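Computational Design of Enzyme (Synthetic construct, PDB 3TP4) is a computationally designed enzyme, built on a scaffold resembling glycosyl hydrolase family 26 and probably intended to display an activated serine in a catalytic triad. Local coordinates at residues I6-A11 against V366-A371; F170-E175 against E195-T200; G191-L196 against L231-G236; D237-V242 against Q372-I377; G398-Q403 against T452-T457. One frame throughout, in Å; residues are numbered along the deposited sequence.

Contact 1 (I6-A11 against V366-A371); sequences IAIVDA and VAAAPA
Ile6 is gripped through its backbone by the chain on either side of Ala368. Ile6 N donates to Ala367 O at 3.0 Å, meeting that oxygen almost head-on, with a C=O...N angle of 168°. Ile6 O accepts from Ala369 N at 2.9 Å, this time from a donor 41° out of the carbonyl plane. Beyond this point the two chains part, and a water takes over the pairing: it accepts from Ile8 N at 3.1 Å and donates to Ala369 O, though over a doubtfully short separation.

Small apolar groups fill in between the polar ones. Ile6 CG1, standing between its own backbone N and carbonyl carbon (chi1 59°), is thereby set 3.6 Å from Val366 CG2, the two side chains meeting at about a right angle, and Ile8 CG2 rests on Ala368 CB at the same 3.6 Å. The chain then curls back, so that Ala11 CB comes within 4.0 Å of Ala371 CB.

Other parts of the fold serve several of the remaining polar groups. Val366 O accepts from Arg18 NE, Val9 N donates to Asp241 OD1, Val9 O accepts from Arg205 NH1, and Asp10 OD1 takes the amide of Asp12.

One residue bonded to both neighbours of its partner is the signature of a parallel beta bridge, here in a two-stranded sheet of 4-6 and 366-368 that ties the N-terminus to the chain leaving the barrel domain.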
# COMPACT_ATOMS: atom_id res chain seq x y z
N ILE A 6 -3.44 -1.38 20.04
CA ILE A 6 -3.20 -0.50 18.90
C ILE A 6 -4.35 -0.45 17.90
O ILE A 6 -5.11 -1.40 17.74
CB ILE A 6 -1.91 -0.86 18.14
CG1 ILE A 6 -1.98 -2.30 17.64
CG2 ILE A 6 -0.69 -0.66 19.03
CD1 ILE A 6 -0.83 -2.66 16.71
N ALA A 7 -4.44 0.69 17.21
CA ALA A 7 -5.38 0.85 16.12
C ALA A 7 -4.83 0.10 14.93
O ALA A 7 -3.73 0.41 14.45
CB ALA A 7 -5.56 2.32 15.79
N ILE A 8 -5.57 -0.89 14.46
CA ILE A 8 -5.16 -1.68 13.31
C ILE A 8 -6.37 -1.87 12.42
O ILE A 8 -7.47 -2.11 12.91
CB ILE A 8 -4.57 -3.04 13.73
CG1 ILE A 8 -4.30 -3.91 12.51
CG2 ILE A 8 -5.50 -3.75 14.70
CD1 ILE A 8 -3.44 -5.18 12.81
N VAL A 9 -6.17 -1.76 11.11
CA VAL A 9 -7.28 -1.81 10.16
C VAL A 9 -8.10 -3.09 10.30
O VAL A 9 -9.34 -3.06 10.30
CB VAL A 9 -6.76 -1.62 8.72
CG1 VAL A 9 -7.81 -2.04 7.70
CG2 VAL A 9 -6.37 -0.14 8.52
N ASP A 10 -7.42 -4.22 10.43
CA ASP A 10 -8.09 -5.49 10.63
C ASP A 10 -8.07 -5.86 12.12
O ASP A 10 -7.07 -6.39 12.62
CB ASP A 10 -7.43 -6.58 9.78
CG ASP A 10 -7.95 -7.96 10.11
OD1 ASP A 10 -9.05 -8.08 10.69
OD2 ASP A 10 -7.25 -8.94 9.78
N ALA A 11 -9.17 -5.58 12.81
CA ALA A 11 -9.26 -5.83 14.25
C ALA A 11 -9.15 -7.31 14.58
O ALA A 11 -8.91 -7.67 15.73
CB ALA A 11 -10.54 -5.24 14.84
N VAL A 366 0.07 -8.08 21.72
CA VAL A 366 -0.61 -6.81 21.48
C VAL A 366 -2.03 -7.04 20.98
O VAL A 366 -2.26 -7.81 20.05
CB VAL A 366 0.19 -5.95 20.48
CG1 VAL A 366 0.77 -6.81 19.39
CG2 VAL A 366 -0.68 -4.84 19.91
N ALA A 367 -2.98 -6.37 21.63
CA ALA A 367 -4.39 -6.50 21.26
C ALA A 367 -4.84 -5.38 20.34
O ALA A 367 -4.33 -4.26 20.39
CB ALA A 367 -5.27 -6.57 22.50
N ALA A 368 -5.81 -5.71 19.50
CA ALA A 368 -6.40 -4.75 18.59
C ALA A 368 -7.46 -3.90 19.29
O ALA A 368 -8.35 -4.42 19.96
CB ALA A 368 -7.02 -5.48 17.41
N ALA A 369 -7.35 -2.58 19.13
CA ALA A 369 -8.46 -1.71 19.46
C ALA A 369 -9.68 -2.18 18.67
O ALA A 369 -9.53 -2.71 17.56
CB ALA A 369 -8.13 -0.27 19.11
N PRO A 370 -10.88 -2.01 19.24
CA PRO A 370 -12.09 -2.41 18.51
C PRO A 370 -12.20 -1.64 17.20
O PRO A 370 -11.83 -0.46 17.18
CB PRO A 370 -13.21 -2.01 19.47
CG PRO A 370 -12.64 -0.90 20.27
CD PRO A 370 -11.19 -1.24 20.46
N ALA A 371 -12.68 -2.28 16.14
CA ALA A 371 -12.81 -1.64 14.83
C ALA A 371 -13.66 -0.37 14.93
O ALA A 371 -14.63 -0.33 15.67
CB ALA A 371 -13.42 -2.60 13.83
O HOH W 1 -8.41 -1.65 15.59

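Contact 2 (F170-E175 against E195-T200); sequences FRPWHE and ELYRFT
Strand 170-172 and helix 195-200 run roughly antiparallel, their N-to-C directions 142° apart and their axes 10.0 Å from each other, with the backbones nearest where Pro172 faces Tyr197. At Trp173 the chain turns a corner and its indole swings against the helix. Trp173 NE1 donates to Thr200 OG1 at 2.9 Å, a fairly straight bond (163°) with the oxygen in the ring plane. That hydroxyl in turn donates to Leu196 O, which also takes the amide of Thr200 from the opposite face of its carbonyl plane; the buried indole N-H is thus fed into the helix's own bonding.

Leu196 CD2 sits over the five-membered ring of Trp173, 4.0 Å from its centroid, a CH-pi contact. Pro172 CG makes another, off-centre, 4.1 Å from the centroid of the Tyr197 ring, while Thr200 CG2, anti to its backbone N, reaches Pro172 CB at 3.8 Å. A valine in place of Thr200 would probably keep much of this apolar contact but leave Trp173 NE1 without its acceptor.

Phe170 stacks on Phe213 of the adjacent strand 213-217, Trp173 meets Phe117 edge-to-face, and helix 141-157 packs on Trp173 and Leu196 through Leu144.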
# COMPACT_ATOMS: atom_id res chain seq x y z
N PHE A 170 0.61 -5.00 2.81
CA PHE A 170 -0.00 -5.01 1.49
C PHE A 170 -0.34 -3.59 1.07
O PHE A 170 -1.03 -2.88 1.80
CB PHE A 170 -1.29 -5.84 1.49
CG PHE A 170 -2.01 -5.84 0.19
CD1 PHE A 170 -1.37 -6.27 -0.97
CD2 PHE A 170 -3.33 -5.41 0.11
CE1 PHE A 170 -2.04 -6.27 -2.18
CE2 PHE A 170 -4.00 -5.41 -1.10
CZ PHE A 170 -3.36 -5.84 -2.24
N ARG A 171 0.15 -3.18 -0.10
CA ARG A 171 -0.05 -1.83 -0.60
C ARG A 171 -0.86 -1.86 -1.88
O ARG A 171 -0.30 -2.00 -2.98
CB ARG A 171 1.30 -1.16 -0.87
CG ARG A 171 1.16 0.26 -1.39
CD ARG A 171 2.51 0.89 -1.67
NE ARG A 171 2.35 2.30 -2.04
CZ ARG A 171 3.35 3.11 -2.36
NH1 ARG A 171 4.61 2.66 -2.36
NH2 ARG A 171 3.09 4.37 -2.69
N PRO A 172 -2.18 -1.70 -1.76
CA PRO A 172 -3.04 -1.85 -2.95
C PRO A 172 -3.18 -0.58 -3.80
O PRO A 172 -3.63 0.46 -3.32
CB PRO A 172 -4.40 -2.24 -2.34
CG PRO A 172 -4.39 -1.63 -0.98
CD PRO A 172 -2.95 -1.59 -0.51
N TRP A 173 -2.79 -0.69 -5.07
CA TRP A 173 -3.03 0.32 -6.11
C TRP A 173 -2.18 1.58 -5.98
O TRP A 173 -2.66 2.63 -5.52
CB TRP A 173 -4.53 0.67 -6.19
CG TRP A 173 -5.40 -0.54 -6.10
CD1 TRP A 173 -6.43 -0.75 -5.23
CD2 TRP A 173 -5.30 -1.73 -6.90
NE1 TRP A 173 -6.98 -2.00 -5.44
CE2 TRP A 173 -6.31 -2.62 -6.46
CE3 TRP A 173 -4.47 -2.13 -7.95
CZ2 TRP A 173 -6.51 -3.87 -7.04
CZ3 TRP A 173 -4.66 -3.39 -8.51
CH2 TRP A 173 -5.67 -4.24 -8.06
N HIS A 174 -0.92 1.47 -6.38
CA HIS A 174 -0.01 2.61 -6.39
C HIS A 174 0.68 2.73 -7.76
O HIS A 174 0.82 1.75 -8.49
CB HIS A 174 1.03 2.48 -5.26
CG HIS A 174 1.92 1.28 -5.40
ND1 HIS A 174 3.23 1.36 -5.80
CD2 HIS A 174 1.66 -0.04 -5.23
CE1 HIS A 174 3.76 0.15 -5.85
NE2 HIS A 174 2.82 -0.72 -5.52
N GLU A 175 1.09 3.95 -8.09
CA GLU A 175 1.65 4.30 -9.39
C GLU A 175 3.11 3.93 -9.48
O GLU A 175 3.90 4.32 -8.62
CB GLU A 175 1.48 5.80 -9.61
CG GLU A 175 2.13 6.36 -10.87
CD GLU A 175 1.65 5.67 -12.14
OE1 GLU A 175 0.59 6.06 -12.68
OE2 GLU A 175 2.32 4.73 -12.59
N GLU A 195 -12.99 4.89 -2.93
CA GLU A 195 -13.92 3.77 -2.90
C GLU A 195 -13.24 2.49 -3.38
O GLU A 195 -13.55 1.41 -2.89
CB GLU A 195 -15.20 4.05 -3.70
CG GLU A 195 -16.03 5.18 -3.10
CD GLU A 195 -16.32 4.98 -1.61
OE1 GLU A 195 -16.55 3.83 -1.17
OE2 GLU A 195 -16.32 5.99 -0.88
N LEU A 196 -12.30 2.61 -4.33
CA LEU A 196 -11.56 1.44 -4.81
C LEU A 196 -10.73 0.86 -3.67
O LEU A 196 -10.74 -0.35 -3.43
CB LEU A 196 -10.64 1.80 -5.98
CG LEU A 196 -9.53 0.79 -6.33
CD1 LEU A 196 -10.11 -0.55 -6.75
CD2 LEU A 196 -8.57 1.32 -7.43
N TYR A 197 -10.01 1.73 -2.96
CA TYR A 197 -9.15 1.28 -1.87
C TYR A 197 -10.02 0.64 -0.78
O TYR A 197 -9.68 -0.43 -0.25
CB TYR A 197 -8.34 2.46 -1.31
CG TYR A 197 -7.23 2.06 -0.35
CD1 TYR A 197 -7.50 1.65 0.95
CD2 TYR A 197 -5.89 2.12 -0.75
CE1 TYR A 197 -6.47 1.29 1.83
CE2 TYR A 197 -4.86 1.76 0.12
CZ TYR A 197 -5.16 1.35 1.40
OH TYR A 197 -4.14 0.98 2.26
N ARG A 198 -11.12 1.31 -0.44
CA ARG A 198 -11.99 0.85 0.65
C ARG A 198 -12.61 -0.51 0.33
O ARG A 198 -12.61 -1.41 1.16
CB ARG A 198 -13.08 1.89 0.97
CG ARG A 198 -12.54 3.17 1.64
CD ARG A 198 -13.50 4.34 1.51
NE ARG A 198 -12.96 5.56 2.08
CZ ARG A 198 -13.49 6.77 1.91
NH1 ARG A 198 -14.58 6.93 1.16
NH2 ARG A 198 -12.94 7.83 2.47
N PHE A 199 -13.14 -0.64 -0.89
CA PHE A 199 -13.64 -1.94 -1.34
C PHE A 199 -12.56 -3.00 -1.28
O PHE A 199 -12.81 -4.13 -0.87
CB PHE A 199 -14.16 -1.87 -2.77
CG PHE A 199 -14.55 -3.22 -3.33
CD1 PHE A 199 -15.74 -3.82 -2.93
CD2 PHE A 199 -13.74 -3.88 -4.24
CE1 PHE A 199 -16.11 -5.06 -3.43
CE2 PHE A 199 -14.10 -5.11 -4.75
CZ PHE A 199 -15.28 -5.71 -4.34
N THR A 200 -11.36 -2.66 -1.72
CA THR A 200 -10.26 -3.62 -1.71
C THR A 200 -10.05 -4.17 -0.29
O THR A 200 -9.89 -5.39 -0.09
CB THR A 200 -8.96 -2.99 -2.22
OG1 THR A 200 -9.09 -2.69 -3.62
CG2 THR A 200 -7.77 -3.92 -2.02

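Contact 3 (G191-L196 against L231-G236); sequences GEYQEL and LRTYPG
Gln194 NE2 donates to Tyr234 O at 2.9 Å, the one direct hydrogen bond between helix 191-196 and segment 231-236. It is a bent bond, 139° at the hydrogen: the donor stands above the carbonyl plane, and the oxygen is in turn tilted from the plane of the glutamine amide. The side chain leaves the helix with CG anti to its own carbonyl carbon (chi1 -70°) and runs extended from there, which lays its methylene stem along the loop; Gln194 CG is 3.5 Å from Tyr234 O, the oxygen that the amide also reaches.

One residue earlier, Tyr193 presents the edge of its ring to another backbone carbonyl. Tyr193 CD2 lies 3.4 Å from Thr233 O, near the ring plane, and 3.9 Å from Thr233 CB, while Tyr193 CE2 approaches Pro235 CG more loosely at 4.4 Å. The phenol continues past the loop, and its OH bonds to Trp173 O.

The loop holds its own shape. Tyr234 N donates to Leu231 O at 3.1 Å, and the Tyr234 ring folds over the chain with Gly236 N 3.5 Å above its centre. Gly236 adopts backbone angles at which a CB would collide with the preceding carbonyl oxygen. Pro235 O is taken up by Arg198 NE, a turn further along the helix.

Side-chain donors and a ring edge turned to loop carbonyls illustrate how an outer helix of a TIM barrel, here 190-207, is seated against the connection that leads into strand 242-249.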
# COMPACT_ATOMS: atom_id res chain seq x y z
N GLY A 191 -12.32 10.60 -5.04
CA GLY A 191 -13.44 9.88 -4.45
C GLY A 191 -13.51 8.46 -4.98
O GLY A 191 -13.83 7.52 -4.24
N GLU A 192 -13.21 8.28 -6.26
CA GLU A 192 -13.26 6.97 -6.87
C GLU A 192 -12.06 6.14 -6.41
O GLU A 192 -12.16 4.93 -6.19
CB GLU A 192 -13.31 7.08 -8.39
CG GLU A 192 -14.63 7.64 -8.95
CD GLU A 192 -14.65 7.60 -10.48
OE1 GLU A 192 -14.02 8.47 -11.12
OE2 GLU A 192 -15.29 6.70 -11.05
N TYR A 193 -10.90 6.79 -6.27
CA TYR A 193 -9.76 6.08 -5.70
C TYR A 193 -10.09 5.58 -4.28
O TYR A 193 -9.77 4.45 -3.91
CB TYR A 193 -8.50 6.94 -5.65
CG TYR A 193 -7.35 6.16 -5.04
CD1 TYR A 193 -6.64 5.25 -5.80
CD2 TYR A 193 -7.03 6.29 -3.70
CE1 TYR A 193 -5.61 4.52 -5.25
CE2 TYR A 193 -6.00 5.55 -3.14
CZ TYR A 193 -5.29 4.68 -3.92
OH TYR A 193 -4.29 3.93 -3.39
N GLN A 194 -10.70 6.45 -3.48
CA GLN A 194 -11.03 6.11 -2.11
C GLN A 194 -12.00 4.93 -2.05
O GLN A 194 -11.84 4.04 -1.21
CB GLN A 194 -11.61 7.33 -1.37
CG GLN A 194 -10.58 8.42 -1.10
CD GLN A 194 -11.21 9.74 -0.71
OE1 GLN A 194 -12.35 10.04 -1.09
NE2 GLN A 194 -10.47 10.55 0.05
N GLU A 195 -12.99 4.89 -2.93
CA GLU A 195 -13.92 3.77 -2.90
C GLU A 195 -13.24 2.49 -3.38
O GLU A 195 -13.55 1.41 -2.89
CB GLU A 195 -15.20 4.05 -3.70
CG GLU A 195 -16.03 5.18 -3.10
CD GLU A 195 -16.32 4.98 -1.61
OE1 GLU A 195 -16.55 3.83 -1.17
OE2 GLU A 195 -16.32 5.99 -0.88
N LEU A 196 -12.30 2.61 -4.33
CA LEU A 196 -11.56 1.44 -4.81
C LEU A 196 -10.73 0.86 -3.67
O LEU A 196 -10.74 -0.35 -3.43
CB LEU A 196 -10.64 1.80 -5.98
CG LEU A 196 -9.53 0.79 -6.33
CD1 LEU A 196 -10.11 -0.55 -6.75
CD2 LEU A 196 -8.57 1.32 -7.43
N LEU A 231 -2.83 14.47 1.34
CA LEU A 231 -4.04 13.74 1.75
C LEU A 231 -5.17 13.69 0.72
O LEU A 231 -6.22 13.13 1.01
CB LEU A 231 -4.59 14.29 3.06
CG LEU A 231 -3.64 14.16 4.25
CD1 LEU A 231 -4.21 14.95 5.42
CD2 LEU A 231 -3.43 12.69 4.62
N ARG A 232 -4.95 14.23 -0.48
CA ARG A 232 -6.02 14.27 -1.48
C ARG A 232 -6.69 12.90 -1.69
O ARG A 232 -7.92 12.82 -1.78
CB ARG A 232 -5.52 14.83 -2.82
CG ARG A 232 -5.80 16.32 -3.00
CD ARG A 232 -4.94 16.97 -4.10
NE ARG A 232 -5.54 16.83 -5.42
CZ ARG A 232 -5.09 17.44 -6.52
NH1 ARG A 232 -4.03 18.25 -6.45
NH2 ARG A 232 -5.70 17.25 -7.69
N THR A 233 -5.88 11.84 -1.75
CA THR A 233 -6.40 10.52 -2.08
C THR A 233 -6.45 9.57 -0.87
O THR A 233 -6.62 8.36 -1.03
CB THR A 233 -5.55 9.86 -3.20
OG1 THR A 233 -4.23 9.59 -2.72
CG2 THR A 233 -5.47 10.80 -4.42
N TYR A 234 -6.32 10.13 0.33
CA TYR A 234 -6.28 9.33 1.55
C TYR A 234 -7.57 8.52 1.76
O TYR A 234 -8.65 9.08 1.79
CB TYR A 234 -6.08 10.25 2.75
CG TYR A 234 -5.97 9.55 4.08
CD1 TYR A 234 -5.03 8.54 4.28
CD2 TYR A 234 -6.78 9.92 5.16
CE1 TYR A 234 -4.92 7.90 5.50
CE2 TYR A 234 -6.66 9.29 6.39
CZ TYR A 234 -5.73 8.27 6.55
OH TYR A 234 -5.61 7.64 7.77
N PRO A 235 -7.45 7.19 1.90
CA PRO A 235 -8.65 6.36 2.04
C PRO A 235 -9.37 6.50 3.39
O PRO A 235 -10.55 6.17 3.48
CB PRO A 235 -8.12 4.92 1.87
CG PRO A 235 -6.85 5.07 1.15
CD PRO A 235 -6.26 6.37 1.67
N GLY A 236 -8.67 6.96 4.43
CA GLY A 236 -9.30 7.13 5.73
C GLY A 236 -8.64 6.31 6.83
O GLY A 236 -8.05 5.27 6.56

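Contact 4 (D237-V242 against Q372-I377); sequences DAFVDV and QPVVHI
Phe239 turns its CG anti to its own carbonyl carbon (chi1 -63°), and His376 sets its CG between backbone N and carbonyl carbon (chi1 60°), which brings the two rings together as an offset edge-to-face pair. The edge of the phenylalanine is directed to the face of the imidazole, with the planes at 90° and the centroids 5.5 Å apart. Phe239 CZ is the touching atom, 3.9 Å from His376 NE2. Both imidazole nitrogens are spoken for: ND1 bonds to Glu195 OE1 and NE2 to Glu202 OE2, so that the ring is fixed in rotation between two carboxylates, a setting likely to promote its protonated form.

The contact joins the barrel domain, by the loop before strand 242-249, to strand 374-379 at the margin of the beta-sandwich domain of Ig type; side chains alternate along that strand, so Val374 and His376 face the barrel while Val375 turns to the sandwich interior.

Val374 CG2 comes against the phenylalanine, 3.9 Å from Phe239 CE2. Nearer the linker, Ala238 CB rests 3.5 Å from Gln372 CG. The extended glutamine carries its amide over the backbone of the loop, where Gln372 OE1 comes to 3.5 Å from Ala238 CA. Beside it Asp237 OD1 is paired with Tyr234 OH and Lys274 NZ.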
# COMPACT_ATOMS: atom_id res chain seq x y z
N ASP A 237 -8.78 6.78 8.07
CA ASP A 237 -8.17 6.12 9.22
C ASP A 237 -8.59 4.66 9.41
O ASP A 237 -7.81 3.84 9.88
CB ASP A 237 -8.48 6.88 10.51
CG ASP A 237 -7.96 8.30 10.50
OD1 ASP A 237 -7.14 8.65 9.63
OD2 ASP A 237 -8.37 9.07 11.38
N ALA A 238 -9.83 4.33 9.04
CA ALA A 238 -10.31 2.96 9.22
C ALA A 238 -9.74 2.02 8.18
O ALA A 238 -10.02 0.82 8.20
CB ALA A 238 -11.84 2.93 9.17
N PHE A 239 -8.94 2.55 7.26
CA PHE A 239 -8.53 1.77 6.09
C PHE A 239 -7.02 1.64 5.86
O PHE A 239 -6.58 0.80 5.08
CB PHE A 239 -9.19 2.34 4.83
CG PHE A 239 -10.68 2.25 4.86
CD1 PHE A 239 -11.32 1.07 4.52
CD2 PHE A 239 -11.45 3.33 5.26
CE1 PHE A 239 -12.70 0.96 4.57
CE2 PHE A 239 -12.84 3.24 5.31
CZ PHE A 239 -13.46 2.04 4.96
N VAL A 240 -6.24 2.48 6.54
CA VAL A 240 -4.79 2.53 6.34
C VAL A 240 -4.03 2.28 7.65
O VAL A 240 -4.33 2.92 8.66
CB VAL A 240 -4.37 3.91 5.79
CG1 VAL A 240 -2.84 3.99 5.65
CG2 VAL A 240 -5.06 4.19 4.45
N ASP A 241 -3.06 1.37 7.63
CA ASP A 241 -2.17 1.15 8.78
C ASP A 241 -0.84 1.91 8.65
O ASP A 241 -0.29 2.39 9.64
CB ASP A 241 -1.83 -0.34 8.94
CG ASP A 241 -3.04 -1.19 9.31
OD1 ASP A 241 -3.72 -0.88 10.32
OD2 ASP A 241 -3.28 -2.19 8.59
N VAL A 242 -0.33 1.98 7.42
CA VAL A 242 1.01 2.54 7.15
C VAL A 242 0.93 3.65 6.10
O VAL A 242 0.43 3.42 4.99
CB VAL A 242 1.98 1.45 6.60
CG1 VAL A 242 3.33 2.07 6.17
CG2 VAL A 242 2.21 0.34 7.63
N GLN A 372 -13.29 0.67 14.19
CA GLN A 372 -14.09 1.89 14.23
C GLN A 372 -15.29 1.78 13.29
O GLN A 372 -15.14 1.39 12.13
CB GLN A 372 -13.25 3.15 13.97
CG GLN A 372 -12.57 3.23 12.61
CD GLN A 372 -11.51 4.35 12.53
OE1 GLN A 372 -10.30 4.09 12.57
NE2 GLN A 372 -11.98 5.60 12.40
N PRO A 373 -16.49 2.09 13.79
CA PRO A 373 -17.65 2.10 12.89
C PRO A 373 -17.41 3.08 11.74
O PRO A 373 -16.86 4.16 11.95
CB PRO A 373 -18.78 2.59 13.80
CG PRO A 373 -18.36 2.16 15.18
CD PRO A 373 -16.86 2.34 15.19
N VAL A 374 -17.78 2.70 10.52
CA VAL A 374 -17.57 3.56 9.36
C VAL A 374 -18.74 3.46 8.39
O VAL A 374 -19.35 2.40 8.24
CB VAL A 374 -16.23 3.19 8.65
CG1 VAL A 374 -16.29 1.77 8.10
CG2 VAL A 374 -15.91 4.19 7.56
N VAL A 375 -19.09 4.58 7.75
CA VAL A 375 -20.07 4.54 6.67
C VAL A 375 -19.48 5.24 5.45
O VAL A 375 -18.89 6.31 5.55
CB VAL A 375 -21.47 5.10 7.07
CG1 VAL A 375 -21.39 6.57 7.53
CG2 VAL A 375 -22.47 4.95 5.92
N HIS A 376 -19.61 4.60 4.29
CA HIS A 376 -19.24 5.27 3.05
C HIS A 376 -20.13 4.81 1.90
O HIS A 376 -20.67 3.70 1.91
CB HIS A 376 -17.74 5.09 2.72
CG HIS A 376 -17.32 3.67 2.57
ND1 HIS A 376 -17.07 3.10 1.34
CD2 HIS A 376 -17.06 2.71 3.49
CE1 HIS A 376 -16.70 1.84 1.51
NE2 HIS A 376 -16.68 1.58 2.81
N ILE A 377 -20.28 5.68 0.92
CA ILE A 377 -21.09 5.39 -0.26
C ILE A 377 -20.19 4.87 -1.37
O ILE A 377 -19.44 5.63 -1.97
CB ILE A 377 -21.83 6.67 -0.75
CG1 ILE A 377 -22.79 7.17 0.33
CG2 ILE A 377 -22.57 6.38 -2.06
CD1 ILE A 377 -23.25 8.66 0.17

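Contact 5 (G398-Q403 against T452-T457); sequences GGTDVQ and TTAAGT
Thr400 and Thr453 meet with their side chains at about a right angle, the methyl of one set against the branch point of the other: Thr400 CG2 lies 3.6 Å from Thr453 CB and equally close to its OG1. Beyond, Ala455 CB flanks Thr400 at 3.9 Å from its CB. Thr453 holds OG1 between its own backbone N and carbonyl carbon (chi1 86°), where it bonds into the turn that follows. There the hydroxyl accepts from Ala455 N, forming an ST turn, and Thr453 OG1 donates to Gly456 O at 2.8 Å. The carbonyl of Gly456 takes Thr453 N as well, the two donors arriving from opposite faces of its plane. With the hydroxyl and methyl of Thr453 cut back to an alanine, the amide of Ala455 is likely to lose this acceptor, and a gap to open beside the methyl of Thr400.

On the same face Val402 points obliquely past Thr453, their CG2 atoms 4.2 Å apart. These two residues form an antiparallel non-hydrogen-bonded pair, framed by Ala454 N donating to Asp401 O at 3.0 Å and by Gln403 N donating to Thr452 O at 2.8 Å. Gln403, bent at its second torsion, folds its amide back along the neighbouring chain, with NE2 3.5 Å from Thr453 C.

The type I turn Thr453-Gly456 closes the hairpin of strands 446-453 and 456-466, and the pairing with 402-411 begins at its tip; Thr452 also bonds through its backbone to Ser404. Earlier in the segment, Gly398 ends strand 391-398, its backbone bonded to Val374.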
# COMPACT_ATOMS: atom_id res chain seq x y z
N GLY A 398 -19.66 -0.45 8.14
CA GLY A 398 -18.83 -1.46 8.79
C GLY A 398 -18.59 -1.21 10.27
O GLY A 398 -18.69 -0.09 10.77
N GLY A 399 -18.25 -2.28 10.98
CA GLY A 399 -17.81 -2.16 12.36
C GLY A 399 -18.92 -1.97 13.37
O GLY A 399 -18.65 -1.70 14.53
N THR A 400 -20.18 -2.12 12.96
CA THR A 400 -21.28 -2.06 13.93
C THR A 400 -22.47 -2.80 13.35
O THR A 400 -22.51 -3.04 12.15
CB THR A 400 -21.68 -0.59 14.27
OG1 THR A 400 -22.79 -0.57 15.18
CG2 THR A 400 -22.06 0.17 13.00
N ASP A 401 -23.44 -3.17 14.20
CA ASP A 401 -24.71 -3.73 13.73
C ASP A 401 -25.58 -2.61 13.17
O ASP A 401 -25.64 -1.52 13.75
CB ASP A 401 -25.47 -4.42 14.86
CG ASP A 401 -24.86 -5.76 15.24
OD1 ASP A 401 -23.99 -6.27 14.50
OD2 ASP A 401 -25.26 -6.30 16.30
N VAL A 402 -26.30 -2.89 12.09
CA VAL A 402 -27.05 -1.85 11.40
C VAL A 402 -28.51 -2.21 11.29
O VAL A 402 -28.83 -3.31 10.84
CB VAL A 402 -26.52 -1.65 9.96
CG1 VAL A 402 -27.23 -0.49 9.28
CG2 VAL A 402 -25.01 -1.43 9.98
N GLN A 403 -29.41 -1.30 11.66
CA GLN A 403 -30.84 -1.59 11.56
C GLN A 403 -31.44 -1.06 10.28
O GLN A 403 -32.34 -1.66 9.72
CB GLN A 403 -31.64 -1.05 12.75
CG GLN A 403 -31.15 -1.53 14.11
CD GLN A 403 -30.98 -0.38 15.09
OE1 GLN A 403 -31.96 0.18 15.57
NE2 GLN A 403 -29.72 -0.01 15.37
N THR A 452 -28.69 3.96 10.81
CA THR A 452 -29.10 3.79 12.20
C THR A 452 -28.48 2.51 12.73
O THR A 452 -28.80 1.40 12.26
CB THR A 452 -30.63 3.73 12.30
OG1 THR A 452 -31.17 4.98 11.85
CG2 THR A 452 -31.09 3.46 13.73
N THR A 453 -27.56 2.66 13.68
CA THR A 453 -26.73 1.54 14.12
C THR A 453 -26.54 1.43 15.63
O THR A 453 -26.90 2.34 16.40
CB THR A 453 -25.32 1.62 13.49
OG1 THR A 453 -24.46 2.45 14.29
CG2 THR A 453 -25.39 2.18 12.08
N ALA A 454 -25.95 0.31 16.05
CA ALA A 454 -25.64 0.05 17.45
C ALA A 454 -24.57 1.02 17.98
O ALA A 454 -24.39 1.15 19.20
CB ALA A 454 -25.19 -1.40 17.63
N ALA A 455 -23.88 1.70 17.08
CA ALA A 455 -22.88 2.69 17.46
C ALA A 455 -23.44 4.11 17.34
O ALA A 455 -22.69 5.09 17.44
CB ALA A 455 -21.63 2.54 16.59
N GLY A 456 -24.74 4.21 17.13
CA GLY A 456 -25.39 5.50 16.96
C GLY A 456 -25.79 5.73 15.52
O GLY A 456 -25.92 4.79 14.75
N THR A 457 -26.00 6.99 15.15
CA THR A 457 -26.40 7.32 13.79
C THR A 457 -25.17 7.83 13.07
O THR A 457 -24.55 8.80 13.50
CB THR A 457 -27.52 8.40 13.77
OG1 THR A 457 -28.72 7.87 14.33
CG2 THR A 457 -27.79 8.86 12.37

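How the contacts relate
Burial falls from contact 2, wholly interior, through the partly buried contacts 1, 3 and 4 to contact 5 at the surface. Contacts 2 and 3 use overlapping parts of helix 190-207, one facing strand 168-174 of the barrel through aromatic and CH-pi packing with a single buried indole bond, the other a loop whose carbonyls are met by side chains. Contact 4 touches both and spans the two domains without any direct hydrogen bond between its segments. Contacts 1 and 5 rely instead on backbone pairing, parallel in one and antiparallel in the other. Contact 4 adjoins both, its segment 372-377 following directly on 366-371.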